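Local coordinates for protein Alpha/beta hydrolase (PDB 4R1D) that probably acts as a calcium-binding lipase, a type VI secretion effector of Pseudomonas aeruginosa captured here together with its inhibitor, at residues Trp92-Arg97 and Glu104-Glu109; Asp221-Ile226 and Arg263-Leu268; Thr229-Tyr234 and Arg246-Ile251; Val304-Asn309 and Ala315-Ser320. One frame throughout, in Å; residues are numbered along the deposited sequence. Where two conformers were deposited one is given.

Contact 1. Residues Trp92-Arg97 and Glu104-Glu109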
loop_
_atom_site.group_PDB
_atom_site.type_symbol
_atom_site.label_atom_id
_atom_site.label_comp_id
_atom_site.label_asym_id
_atom_site.label_seq_id
_atom_site.Cartn_x
_atom_site.Cartn_y
_atom_site.Cartn_z
ATOM N N TRP A 92 -7.397 -1.457 14.784
ATOM C CA TRP A 92 -7.520 -2.809 14.251
ATOM C C TRP A 92 -6.537 -3.118 13.128
ATOM O O TRP A 92 -6.035 -4.238 13.021
ATOM C CB TRP A 92 -8.931 -3.008 13.722
ATOM C CG TRP A 92 -9.172 -4.319 13.051
ATOM C CD1 TRP A 92 -9.443 -4.516 11.734
ATOM C CD2 TRP A 92 -9.182 -5.618 13.663
ATOM N NE1 TRP A 92 -9.630 -5.853 11.480
ATOM C CE2 TRP A 92 -9.470 -6.553 12.646
ATOM C CE3 TRP A 92 -8.968 -6.080 14.964
ATOM C CZ2 TRP A 92 -9.561 -7.923 12.889
ATOM C CZ3 TRP A 92 -9.053 -7.444 15.205
ATOM C CH2 TRP A 92 -9.350 -8.349 14.173
ATOM N N THR A 93 -6.295 -2.137 12.261
ATOM C CA THR A 93 -5.422 -2.378 11.120
ATOM C C THR A 93 -3.950 -2.134 11.437
ATOM O O THR A 93 -3.077 -2.680 10.766
ATOM C CB THR A 93 -5.792 -1.496 9.907
ATOM O OG1 THR A 93 -5.736 -0.116 10.286
ATOM C CG2 THR A 93 -7.180 -1.852 9.397
ATOM N N TRP A 94 -3.661 -1.328 12.450
ATOM C CA TRP A 94 -2.289 -0.853 12.601
ATOM C C TRP A 94 -1.734 -0.868 14.026
ATOM O O TRP A 94 -0.709 -1.502 14.301
ATOM C CB TRP A 94 -2.179 0.555 11.994
ATOM C CG TRP A 94 -0.804 1.122 11.998
ATOM C CD1 TRP A 94 -0.328 2.098 12.811
ATOM C CD2 TRP A 94 0.281 0.753 11.131
ATOM N NE1 TRP A 94 0.991 2.362 12.521
ATOM C CE2 TRP A 94 1.384 1.562 11.482
ATOM C CE3 TRP A 94 0.421 -0.162 10.087
ATOM C CZ2 TRP A 94 2.613 1.468 10.836
ATOM C CZ3 TRP A 94 1.647 -0.251 9.443
ATOM C CH2 TRP A 94 2.724 0.561 9.828
ATOM N N ALA A 95 -2.404 -0.159 14.922
ATOM C CA ALA A 95 -1.899 0.043 16.268
ATOM C C ALA A 95 -1.598 -1.259 17.009
ATOM O O ALA A 95 -0.595 -1.337 17.720
ATOM C CB ALA A 95 -2.856 0.917 17.072
ATOM N N TRP A 96 -2.443 -2.279 16.850
ATOM C CA TRP A 96 -2.228 -3.530 17.594
ATOM C C TRP A 96 -1.328 -4.523 16.876
ATOM O O TRP A 96 -1.007 -5.584 17.429
ATOM C CB TRP A 96 -3.560 -4.209 17.970
ATOM C CG TRP A 96 -4.147 -5.165 16.947
ATOM C CD1 TRP A 96 -4.695 -4.843 15.737
ATOM C CD2 TRP A 96 -4.306 -6.593 17.085
ATOM N NE1 TRP A 96 -5.157 -5.975 15.106
ATOM C CE2 TRP A 96 -4.939 -7.058 15.916
ATOM C CE3 TRP A 96 -3.974 -7.516 18.083
ATOM C CZ2 TRP A 96 -5.241 -8.412 15.710
ATOM C CZ3 TRP A 96 -4.277 -8.867 17.877
ATOM C CH2 TRP A 96 -4.898 -9.298 16.698
ATOM N N ARG A 97 -0.927 -4.179 15.653
ATOM C CA ARG A 97 -0.032 -5.032 14.870
ATOM C C ARG A 97 1.413 -4.774 15.266
ATOM O O ARG A 97 1.899 -3.650 15.109
ATOM C CB ARG A 97 -0.173 -4.718 13.379
ATOM C CG ARG A 97 -1.608 -4.751 12.846
ATOM C CD ARG A 97 -2.111 -6.167 12.718
ATOM N NE ARG A 97 -3.373 -6.237 11.979
ATOM C CZ ARG A 97 -4.139 -7.324 11.926
ATOM N NH1 ARG A 97 -3.763 -8.432 12.563
ATOM N NH2 ARG A 97 -5.268 -7.313 11.218
ATOM N N GLU A 104 4.791 -8.730 7.648
ATOM C CA GLU A 104 4.136 -9.861 7.002
ATOM C C GLU A 104 2.839 -9.478 6.316
ATOM O O GLU A 104 2.527 -9.986 5.242
ATOM C CB GLU A 104 3.827 -10.946 8.026
ATOM C CG GLU A 104 5.044 -11.530 8.649
ATOM C CD GLU A 104 4.742 -12.333 9.917
ATOM O OE1 GLU A 104 3.609 -12.260 10.478
ATOM O OE2 GLU A 104 5.670 -13.036 10.360
ATOM N N LEU A 105 2.060 -8.614 6.949
ATOM C CA LEU A 105 0.726 -8.333 6.432
ATOM C C LEU A 105 0.705 -7.256 5.341
ATOM O O LEU A 105 -0.198 -7.237 4.513
ATOM C CB LEU A 105 -0.201 -7.940 7.572
ATOM C CG LEU A 105 -0.388 -9.054 8.613
ATOM C CD1 LEU A 105 -1.088 -8.532 9.848
ATOM C CD2 LEU A 105 -1.163 -10.231 7.995
ATOM N N LEU A 106 1.682 -6.360 5.345
ATOM C CA LEU A 106 1.750 -5.329 4.303
ATOM C C LEU A 106 2.783 -5.750 3.264
ATOM O O LEU A 106 3.792 -5.074 3.035
ATOM C CB LEU A 106 2.043 -3.945 4.902
ATOM C CG LEU A 106 0.935 -3.405 5.827
ATOM C CD1 LEU A 106 1.356 -2.116 6.530
ATOM C CD2 LEU A 106 -0.395 -3.204 5.074
ATOM N N LYS A 107 2.508 -6.898 2.658
ATOM C CA LYS A 107 3.366 -7.528 1.681
ATOM C C LYS A 107 2.569 -7.508 0.388
ATOM O O LYS A 107 1.448 -8.035 0.328
ATOM C CB LYS A 107 3.661 -8.971 2.107
ATOM C CG LYS A 107 5.079 -9.434 1.849
ATOM C CD LYS A 107 5.406 -10.666 2.685
ATOM C CE LYS A 107 6.816 -11.172 2.409
ATOM N NZ LYS A 107 7.227 -12.275 3.329
ATOM N N ALA A 108 3.134 -6.867 -0.631
ATOM C CA ALA A 108 2.427 -6.602 -1.875
ATOM C C ALA A 108 1.699 -7.816 -2.451
ATOM O O ALA A 108 0.528 -7.719 -2.828
ATOM C CB ALA A 108 3.380 -6.011 -2.909
ATOM N N GLU A 109 2.388 -8.951 -2.511
ATOM C CA GLU A 109 1.855 -10.147 -3.171
ATOM C C GLU A 109 0.768 -10.832 -2.361
ATOM O O GLU A 109 0.136 -11.779 -2.839
ATOM C CB GLU A 109 2.986 -11.163 -3.417
ATOM C CG GLU A 109 4.016 -10.721 -4.441
ATOM C CD GLU A 109 3.537 -10.909 -5.872
ATOM O OE1 GLU A 109 2.558 -11.663 -6.085
ATOM O OE2 GLU A 109 4.141 -10.297 -6.783
#
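Leu105, the last residue of helix 99-105, lays its CD1 over one face of the Arg97 guanidinium, 3.6 Å above the plane and displaced toward the rim. The same methyl is 3.8 Å from Arg97 NH1 and 3.9 Å from Arg97 CD, so it rides on the end of the chain rather than on a single atom. Trp96 NE1 stands over the opposite face, 3.5 Å from the plane, so the flat group is sandwiched. A bend at chi2 (-74°) turns the otherwise extended arginine into this slot, and NH1 forms a salt bridge with Glu179 of the partner chain. Leu106, where the chain leaves helical geometry, sends CD1 to the rim of the Trp94 indole: it lies near the ring plane, 3.5 Å from Trp94 CZ3. Arg102, earlier on helix 99-105, makes a cation-pi contact with that indole. Together the methyl-guanidinium and methyl-indole contacts join two consecutive helices, 84-95 and 99-105, across the turn between them, in a region that forms part of the interface with the other chain, probably the inhibitor.

Contact 2. Residues Asp221-Ile226 and Arg263-Leu268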
loop_
_atom_site.group_PDB
_atom_site.type_symbol
_atom_site.label_atom_id
_atom_site.label_comp_id
_atom_site.label_asym_id
_atom_site.label_seq_id
_atom_site.Cartn_x
_atom_site.Cartn_y
_atom_site.Cartn_z
ATOM N N ASP A 221 -3.781 -3.403 -13.384
ATOM C CA ASP A 221 -4.999 -3.627 -12.607
ATOM C C ASP A 221 -6.070 -2.582 -12.922
ATOM O O ASP A 221 -7.266 -2.889 -12.925
ATOM C CB ASP A 221 -4.691 -3.636 -11.110
ATOM C CG ASP A 221 -3.820 -4.806 -10.712
ATOM O OD1 ASP A 221 -3.569 -5.680 -11.579
ATOM O OD2 ASP A 221 -3.404 -4.868 -9.536
ATOM N N VAL A 222 -5.645 -1.350 -13.191
ATOM C CA VAL A 222 -6.603 -0.294 -13.525
ATOM C C VAL A 222 -7.197 -0.523 -14.918
ATOM O O VAL A 222 -8.403 -0.346 -15.135
ATOM C CB VAL A 222 -5.970 1.119 -13.395
ATOM C CG1 VAL A 222 -6.878 2.180 -13.978
ATOM C CG2 VAL A 222 -5.677 1.413 -11.931
ATOM N N ARG A 223 -6.353 -0.936 -15.859
ATOM C CA ARG A 223 -6.836 -1.340 -17.175
ATOM C C ARG A 223 -7.930 -2.393 -17.005
ATOM O O ARG A 223 -9.035 -2.259 -17.545
ATOM C CB ARG A 223 -5.693 -1.897 -18.033
ATOM C CG ARG A 223 -6.120 -2.276 -19.457
ATOM C CD ARG A 223 -5.745 -3.706 -19.824
ATOM N NE ARG A 223 -6.532 -4.179 -20.964
ATOM C CZ ARG A 223 -7.534 -5.056 -20.874
ATOM N NH1 ARG A 223 -7.863 -5.581 -19.700
ATOM N NH2 ARG A 223 -8.198 -5.425 -21.963
ATOM N N ASP A 224 -7.641 -3.436 -16.231
ATOM C CA ASP A 224 -8.627 -4.505 -16.070
ATOM C C ASP A 224 -9.931 -3.981 -15.462
ATOM O O ASP A 224 -11.023 -4.391 -15.865
ATOM C CB ASP A 224 -8.072 -5.661 -15.231
ATOM C CG ASP A 224 -6.958 -6.424 -15.939
ATOM O OD1 ASP A 224 -6.781 -6.268 -17.171
ATOM O OD2 ASP A 224 -6.253 -7.194 -15.253
ATOM N N TYR A 225 -9.806 -3.069 -14.494
ATOM C CA TYR A 225 -10.960 -2.490 -13.828
ATOM C C TYR A 225 -11.827 -1.761 -14.847
ATOM O O TYR A 225 -13.042 -1.959 -14.897
ATOM C CB TYR A 225 -10.503 -1.527 -12.716
ATOM C CG TYR A 225 -11.613 -0.745 -12.068
ATOM C CD1 TYR A 225 -12.655 -1.388 -11.418
ATOM C CD2 TYR A 225 -11.614 0.647 -12.091
ATOM C CE1 TYR A 225 -13.668 -0.676 -10.816
ATOM C CE2 TYR A 225 -12.618 1.366 -11.491
ATOM C CZ TYR A 225 -13.643 0.713 -10.859
ATOM O OH TYR A 225 -14.645 1.423 -10.247
ATOM N N ILE A 226 -11.206 -0.925 -15.672
ATOM C CA ILE A 226 -11.963 -0.184 -16.680
ATOM C C ILE A 226 -12.607 -1.136 -17.694
ATOM O O ILE A 226 -13.794 -1.035 -17.975
ATOM C CB ILE A 226 -11.072 0.831 -17.423
ATOM C CG1 ILE A 226 -10.538 1.891 -16.456
ATOM C CG2 ILE A 226 -11.829 1.494 -18.566
ATOM C CD1 ILE A 226 -9.354 2.657 -17.016
ATOM N N ARG A 263 0.272 7.227 -15.777
ATOM C CA ARG A 263 1.266 7.345 -16.834
ATOM C C ARG A 263 1.766 5.984 -17.306
ATOM O O ARG A 263 1.953 5.773 -18.495
ATOM C CB ARG A 263 2.413 8.253 -16.398
ATOM C CG ARG A 263 2.019 9.735 -16.375
ATOM C CD ARG A 263 3.068 10.580 -15.664
ATOM N NE ARG A 263 4.353 10.472 -16.355
ATOM C CZ ARG A 263 5.542 10.645 -15.784
ATOM N NH1 ARG A 263 5.642 10.937 -14.487
ATOM N NH2 ARG A 263 6.644 10.520 -16.519
ATOM N N ALA A 264 1.983 5.059 -16.371
ATOM C CA ALA A 264 2.324 3.695 -16.744
ATOM C C ALA A 264 1.248 3.121 -17.665
ATOM O O ALA A 264 1.551 2.488 -18.669
ATOM C CB ALA A 264 2.502 2.826 -15.501
ATOM N N LEU A 265 -0.013 3.368 -17.322
ATOM C CA LEU A 265 -1.146 2.888 -18.111
ATOM C C LEU A 265 -1.197 3.457 -19.533
ATOM O O LEU A 265 -1.299 2.705 -20.505
ATOM C CB LEU A 265 -2.459 3.208 -17.391
ATOM C CG LEU A 265 -3.745 2.833 -18.140
ATOM C CD1 LEU A 265 -3.791 1.352 -18.505
ATOM C CD2 LEU A 265 -4.950 3.211 -17.296
ATOM N N THR A 266 -1.119 4.783 -19.664
ATOM C CA THR A 266 -1.250 5.406 -20.980
ATOM C C THR A 266 0.045 5.505 -21.785
ATOM O O THR A 266 -0.007 5.531 -23.013
ATOM C CB THR A 266 -1.883 6.811 -20.926
ATOM O OG1 THR A 266 -0.997 7.729 -20.280
ATOM C CG2 THR A 266 -3.230 6.778 -20.194
ATOM N N GLN A 267 1.189 5.551 -21.099
ATOM C CA GLN A 267 2.470 5.825 -21.748
ATOM C C GLN A 267 3.366 4.605 -22.008
ATOM O O GLN A 267 4.211 4.643 -22.910
ATOM C CB GLN A 267 3.250 6.889 -20.963
ATOM C CG GLN A 267 2.497 8.181 -20.734
ATOM C CD GLN A 267 1.902 8.738 -22.007
ATOM O OE1 GLN A 267 0.684 8.675 -22.218
ATOM N NE2 GLN A 267 2.756 9.289 -22.872
ATOM N N LEU A 268 3.184 3.536 -21.232
ATOM C CA LEU A 268 3.979 2.323 -21.404
ATOM C C LEU A 268 3.209 1.219 -22.114
ATOM O O LEU A 268 3.738 0.140 -22.342
ATOM C CB LEU A 268 4.468 1.814 -20.048
ATOM C CG LEU A 268 5.293 2.829 -19.260
ATOM C CD1 LEU A 268 5.827 2.170 -17.992
ATOM C CD2 LEU A 268 6.424 3.369 -20.112
#
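Leu265 meets helix 221-226 through both of its terminal methyls, and its side chain is the sole point of contact on helix 263-267. CG lies anti to the backbone N (chi1 177°), which carries the branch point toward the facing helix, though neither CB nor CG comes within contact distance of it. At the tip, CD1 lies against the aliphatic root of Arg223, 3.8 Å from its CB. The other branch, CD2, fits beside Val222, 4.0 Å from CG1, and more loosely beside Ile226, 4.4 Å from CD1. The guanidinium of Arg223 leads away and forms a salt bridge with Asp224, NH1 to OD1 at 2.8 Å. Tyr271 adds to the apolar surroundings of Leu265 and Ile226. The short helical axes approach to 10.3 Å at 72°, and Leu265 alone of its segment bridges the gap. Helix 258-267 directly follows strand 250-255, the strand-turn-helix order that carries the nucleophile elbow in alpha/beta hydrolases, and here it packs against the crossover helix 215-238.

Contact 3. Residues Thr229-Tyr234 and Arg246-Ile251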
loop_
_atom_site.group_PDB
_atom_site.type_symbol
_atom_site.label_atom_id
_atom_site.label_comp_id
_atom_site.label_asym_id
_atom_site.label_seq_id
_atom_site.Cartn_x
_atom_site.Cartn_y
_atom_site.Cartn_z
ATOM N N THR A 229 -14.924 -4.067 -15.511
ATOM C CA THR A 229 -15.976 -3.654 -14.577
ATOM C C THR A 229 -16.725 -2.422 -15.057
ATOM O O THR A 229 -17.953 -2.434 -15.201
ATOM C CB THR A 229 -15.431 -3.361 -13.152
ATOM O OG1 THR A 229 -14.931 -4.568 -12.562
ATOM C CG2 THR A 229 -16.540 -2.786 -12.273
ATOM N N VAL A 230 -15.995 -1.341 -15.296
ATOM C CA VAL A 230 -16.649 -0.093 -15.669
ATOM C C VAL A 230 -17.419 -0.184 -16.985
ATOM O O VAL A 230 -18.609 0.102 -17.025
ATOM C CB VAL A 230 -15.651 1.066 -15.735
ATOM C CG1 VAL A 230 -16.379 2.343 -16.129
ATOM C CG2 VAL A 230 -14.972 1.223 -14.386
ATOM N N LEU A 231 -16.753 -0.589 -18.058
ATOM C CA LEU A 231 -17.409 -0.546 -19.365
ATOM C C LEU A 231 -18.554 -1.563 -19.471
ATOM O O LEU A 231 -19.613 -1.243 -20.013
ATOM C CB LEU A 231 -16.404 -0.688 -20.507
ATOM C CG LEU A 231 -15.374 0.448 -20.585
ATOM C CD1 LEU A 231 -14.430 0.257 -21.760
ATOM C CD2 LEU A 231 -16.059 1.801 -20.672
ATOM N N PRO A 232 -18.364 -2.777 -18.924
ATOM C CA PRO A 232 -19.483 -3.727 -19.011
ATOM C C PRO A 232 -20.747 -3.235 -18.305
ATOM O O PRO A 232 -21.851 -3.575 -18.720
ATOM C CB PRO A 232 -18.922 -4.984 -18.345
ATOM C CG PRO A 232 -17.456 -4.934 -18.689
ATOM C CD PRO A 232 -17.102 -3.448 -18.563
ATOM N N PHE A 233 -20.608 -2.438 -17.253
ATOM C CA PHE A 233 -21.804 -1.841 -16.674
ATOM C C PHE A 233 -22.590 -1.059 -17.735
ATOM O O PHE A 233 -23.809 -1.190 -17.822
ATOM C CB PHE A 233 -21.476 -0.938 -15.480
ATOM C CG PHE A 233 -22.655 -0.131 -15.000
ATOM C CD1 PHE A 233 -23.553 -0.664 -14.086
ATOM C CD2 PHE A 233 -22.879 1.153 -15.478
ATOM C CE1 PHE A 233 -24.647 0.069 -13.647
ATOM C CE2 PHE A 233 -23.974 1.894 -15.041
ATOM C CZ PHE A 233 -24.860 1.349 -14.125
ATOM N N TYR A 234 -21.901 -0.242 -18.532
ATOM C CA TYR A 234 -22.586 0.563 -19.548
ATOM C C TYR A 234 -23.070 -0.299 -20.711
ATOM O O TYR A 234 -24.134 -0.038 -21.277
ATOM C CB TYR A 234 -21.713 1.728 -20.034
ATOM C CG TYR A 234 -21.455 2.698 -18.915
ATOM C CD1 TYR A 234 -22.439 3.590 -18.505
ATOM C CD2 TYR A 234 -20.251 2.686 -18.225
ATOM C CE1 TYR A 234 -22.219 4.461 -17.452
ATOM C CE2 TYR A 234 -20.029 3.546 -17.175
ATOM C CZ TYR A 234 -21.005 4.429 -16.795
ATOM O OH TYR A 234 -20.766 5.286 -15.743
ATOM N N ARG A 246 -16.293 -0.317 -28.075
ATOM C CA ARG A 246 -14.955 -0.006 -28.551
ATOM C C ARG A 246 -14.736 1.489 -28.672
ATOM O O ARG A 246 -13.615 1.969 -28.489
ATOM C CB ARG A 246 -14.694 -0.654 -29.914
ATOM C CG ARG A 246 -14.482 -2.151 -29.866
ATOM C CD ARG A 246 -13.728 -2.614 -31.113
ATOM N NE ARG A 246 -14.362 -2.146 -32.342
ATOM C CZ ARG A 246 -15.398 -2.750 -32.917
ATOM N NH1 ARG A 246 -15.916 -3.839 -32.363
ATOM N NH2 ARG A 246 -15.922 -2.265 -34.038
ATOM N N ARG A 247 -15.801 2.223 -28.985
ATOM C CA ARG A 247 -15.692 3.662 -29.223
ATOM C C ARG A 247 -15.703 4.459 -27.923
ATOM O O ARG A 247 -15.361 5.644 -27.906
ATOM C CB ARG A 247 -16.812 4.162 -30.148
ATOM C CG ARG A 247 -16.713 3.672 -31.585
ATOM C CD ARG A 247 -17.738 4.352 -32.491
ATOM N NE ARG A 247 -17.360 5.721 -32.842
ATOM C CZ ARG A 247 -17.902 6.814 -32.311
ATOM N NH1 ARG A 247 -18.858 6.711 -31.397
ATOM N NH2 ARG A 247 -17.490 8.013 -32.699
ATOM N N MET A 248 -16.093 3.818 -26.829
ATOM C CA MET A 248 -16.137 4.532 -25.553
ATOM C C MET A 248 -14.739 5.012 -25.127
ATOM O O MET A 248 -13.731 4.358 -25.414
ATOM C CB MET A 248 -16.787 3.684 -24.456
ATOM C CG MET A 248 -18.319 3.701 -24.507
ATOM S SD MET A 248 -19.081 2.828 -23.130
ATOM C CE MET A 248 -18.757 3.968 -21.779
ATOM N N LYS A 249 -14.690 6.169 -24.472
ATOM C CA LYS A 249 -13.443 6.701 -23.909
ATOM C C LYS A 249 -13.664 7.057 -22.438
ATOM O O LYS A 249 -14.792 7.244 -22.005
ATOM C CB LYS A 249 -13.002 7.960 -24.661
ATOM C CG LYS A 249 -12.661 7.755 -26.143
ATOM C CD LYS A 249 -11.367 7.000 -26.323
ATOM C CE LYS A 249 -10.993 6.857 -27.798
ATOM N NZ LYS A 249 -10.360 8.088 -28.337
ATOM N N VAL A 250 -12.590 7.170 -21.667
ATOM C CA VAL A 250 -12.719 7.584 -20.268
ATOM C C VAL A 250 -11.732 8.717 -19.982
ATOM O O VAL A 250 -10.792 8.941 -20.739
ATOM C CB VAL A 250 -12.427 6.426 -19.283
ATOM C CG1 VAL A 250 -13.340 5.230 -19.557
ATOM C CG2 VAL A 250 -10.965 6.013 -19.382
ATOM N N ILE A 251 -11.945 9.431 -18.888
ATOM C CA ILE A 251 -11.017 10.482 -18.466
ATOM C C ILE A 251 -10.455 10.091 -17.113
ATOM O O ILE A 251 -11.211 9.757 -16.210
ATOM C CB ILE A 251 -11.739 11.829 -18.337
ATOM C CG1 ILE A 251 -12.306 12.249 -19.692
ATOM C CG2 ILE A 251 -10.800 12.904 -17.778
ATOM C CD1 ILE A 251 -13.315 13.383 -19.599
#
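Leu231 and Met248 mark the closest backbone approach, 8.1 Å between CA atoms, where a helix interrupted at Pro232 faces a chain that leaves helix 242-247 and stretches out toward strand 250-255. Met248 carries the contact: its chain is extended as far as SD and then folds at chi3 (72°), which swings CE between two helix residues. On one side CE is 3.6 Å from Leu231 CD2, with Met248 SD 4.0 Å from the same methyl, the two side chains sliding past each other in opposite senses. On Tyr234, CE is equally far, 4.1 Å, from CB, CG and CD2, so the methyl nestles at the root of the side chain, oblique to the ring. Phe233 CD2 sits over the centre of one face of that ring, 3.7 Å above it, and Val230 CG1 lies at its edge. The phenol end is fixed separately: Tyr234 OH hydrogen-bonds to Asp203 OD2, a calcium ligand, and to Trp205 NE1, making Tyr234 a second-shell residue of the metal site. Pro48 and Pro50 of strand 48-54 touch Tyr234, and Ile226 packs on Val250, so helix 215-238 lies on a face of the parallel sheet, over strands 48-54 and 250-255.

Contact 4. Residues Val304-Asn309 and Ala315-Ser320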
loop_
_atom_site.group_PDB
_atom_site.type_symbol
_atom_site.label_atom_id
_atom_site.label_comp_id
_atom_site.label_asym_id
_atom_site.label_seq_id
_atom_site.Cartn_x
_atom_site.Cartn_y
_atom_site.Cartn_z
ATOM N N VAL A 304 -1.386 9.504 7.732
ATOM C CA VAL A 304 -1.128 8.158 7.251
ATOM C C VAL A 304 0.357 7.865 7.359
ATOM O O VAL A 304 1.181 8.627 6.850
ATOM C CB VAL A 304 -1.602 7.997 5.813
ATOM C CG1 VAL A 304 -1.561 6.549 5.417
ATOM C CG2 VAL A 304 -3.023 8.533 5.689
ATOM N N VAL A 305 0.690 6.769 8.036
ATOM C CA VAL A 305 2.075 6.483 8.385
ATOM C C VAL A 305 2.401 5.006 8.228
ATOM O O VAL A 305 1.510 4.171 8.286
ATOM C CB VAL A 305 2.378 6.913 9.840
ATOM C CG1 VAL A 305 2.077 8.396 10.040
ATOM C CG2 VAL A 305 1.583 6.069 10.833
ATOM N N LEU A 306 3.680 4.689 8.033
ATOM C CA LEU A 306 4.129 3.301 8.041
ATOM C C LEU A 306 5.106 3.035 9.187
ATOM O O LEU A 306 5.769 2.004 9.221
ATOM C CB LEU A 306 4.763 2.927 6.701
ATOM C CG LEU A 306 3.817 2.961 5.504
ATOM C CD1 LEU A 306 4.558 2.691 4.203
ATOM C CD2 LEU A 306 2.716 1.917 5.707
ATOM N N GLY A 307 5.189 3.969 10.125
ATOM C CA GLY A 307 6.019 3.763 11.296
ATOM C C GLY A 307 6.462 5.055 11.953
ATOM O O GLY A 307 6.397 6.128 11.347
ATOM N N ARG A 308 6.912 4.938 13.201
ATOM C CA ARG A 308 7.293 6.104 13.997
ATOM C C ARG A 308 8.801 6.213 14.189
ATOM O O ARG A 308 9.277 7.113 14.882
ATOM C CB ARG A 308 6.625 6.042 15.362
ATOM C CG ARG A 308 5.126 6.120 15.294
ATOM C CD ARG A 308 4.692 7.414 14.647
ATOM N NE ARG A 308 3.247 7.562 14.719
ATOM C CZ ARG A 308 2.569 8.542 14.141
ATOM N NH1 ARG A 308 3.209 9.470 13.441
ATOM N NH2 ARG A 308 1.251 8.587 14.267
ATOM N N ASN A 309 9.538 5.289 13.600
ATOM C CA ASN A 309 10.996 5.390 13.552
ATOM C C ASN A 309 11.516 4.679 12.311
ATOM O O ASN A 309 10.742 4.082 11.532
ATOM C CB ASN A 309 11.661 4.866 14.843
ATOM C CG ASN A 309 11.331 3.410 15.134
ATOM O OD1 ASN A 309 11.245 2.590 14.232
ATOM N ND2 ASN A 309 11.157 3.084 16.415
ATOM N N ALA A 315 11.098 -1.453 7.472
ATOM C CA ALA A 315 10.630 -2.836 7.402
ATOM C C ALA A 315 9.545 -3.033 6.347
ATOM O O ALA A 315 9.451 -4.092 5.734
ATOM C CB ALA A 315 10.107 -3.294 8.763
ATOM N N ILE A 316 8.704 -2.022 6.176
ATOM C CA ILE A 316 7.651 -2.094 5.169
ATOM C C ILE A 316 8.099 -1.544 3.804
ATOM O O ILE A 316 8.030 -2.244 2.778
ATOM C CB ILE A 316 6.380 -1.403 5.684
ATOM C CG1 ILE A 316 5.967 -2.018 7.021
ATOM C CG2 ILE A 316 5.250 -1.518 4.662
ATOM C CD1 ILE A 316 4.868 -1.252 7.720
ATOM N N VAL A 317 8.599 -0.312 3.793
ATOM C CA VAL A 317 8.890 0.364 2.540
ATOM C C VAL A 317 9.980 -0.334 1.730
ATOM O O VAL A 317 9.877 -0.443 0.516
ATOM C CB VAL A 317 9.270 1.846 2.792
ATOM C CG1 VAL A 317 9.702 2.528 1.500
ATOM C CG2 VAL A 317 8.083 2.584 3.417
ATOM N N ALA A 318 11.026 -0.816 2.399
ATOM C CA ALA A 318 12.172 -1.384 1.689
ATOM C C ALA A 318 11.832 -2.703 1.010
ATOM O O ALA A 318 12.622 -3.216 0.219
ATOM C CB ALA A 318 13.398 -1.548 2.634
ATOM N N ASN A 319 10.649 -3.237 1.308
ATOM C CA ASN A 319 10.154 -4.457 0.647
ATOM C C ASN A 319 9.033 -4.236 -0.362
ATOM O O ASN A 319 8.479 -5.201 -0.912
ATOM C CB ASN A 319 9.692 -5.469 1.698
ATOM C CG ASN A 319 10.826 -5.971 2.526
ATOM O OD1 ASN A 319 10.870 -5.757 3.734
ATOM N ND2 ASN A 319 11.778 -6.618 1.877
ATOM N N SER A 320 8.707 -2.972 -0.610
ATOM C CA SER A 320 7.560 -2.624 -1.438
ATOM C C SER A 320 7.980 -1.783 -2.628
ATOM O O SER A 320 8.482 -0.667 -2.467
ATOM C CB SER A 320 6.516 -1.868 -0.611
ATOM O OG SER A 320 5.704 -1.060 -1.448
#
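Leu306 and Val317 form the tight part of this contact, with Leu306 CD1 placed 3.6 Å from Val317 CG2 and the side chains crossing at about a right angle. Leu306 CG lies opposite its own carbonyl carbon (chi1 -64°), which sends the isobutyl group toward helix 310-317. The backbone of the same residue meets Ile316, whose extended chain (chi2 170°) brings CD1 to 3.7 Å from Leu306 O, a van der Waals approach of a methyl to an oxygen. Ile316 CG2 is more distant from Leu306 CD1, at 4.3 Å, so the packing relaxes within the cluster itself. All three residues are buried, with Trp72 touching Leu306 and Met294 touching Val317.

The looser flank belongs to the partly exposed Arg308 and Asn309, which do not meet segment 315-320. Within the loop, the Arg308 guanidinium has Val305 CG2 over the centre of one face, 4.2 Å away. Asn309 is the N-cap of helix 310-317, its OD1 accepting from Glu312 N, and Ser320 caps the following helix through Ala323 N. Between the segments the contact is therefore van der Waals packing of buried, mostly apolar groups. Polar bonds lie outside that interface, in these two caps and in the bond of Val305 O to Asn76, so the packing itself has little directional chemistry.

The four contacts form two clusters. Contacts 1 and 4 have centres about 10 Å apart and share a packed surface: Trp94 CZ2 lies 3.4 Å from the backbone Leu306 C, and Leu106 CD1 lies 3.8 Å from Ile316 CD1. Contacts 2 and 3, with centres about 14 Å apart, use successive turns of helix 215-238, joined by a probable hydrogen bond from Leu231 N to Ile226 O at 3.0 Å; contact 3 is nested within the loop closed by contact 2. Calcium lies nearest contact 3, about 7 Å from the Tyr234 side chain, whereas the Ile226 side chain of contact 2 is about 12 Å from that of Asp203. Contacts 1 and 4 lie away from the metal.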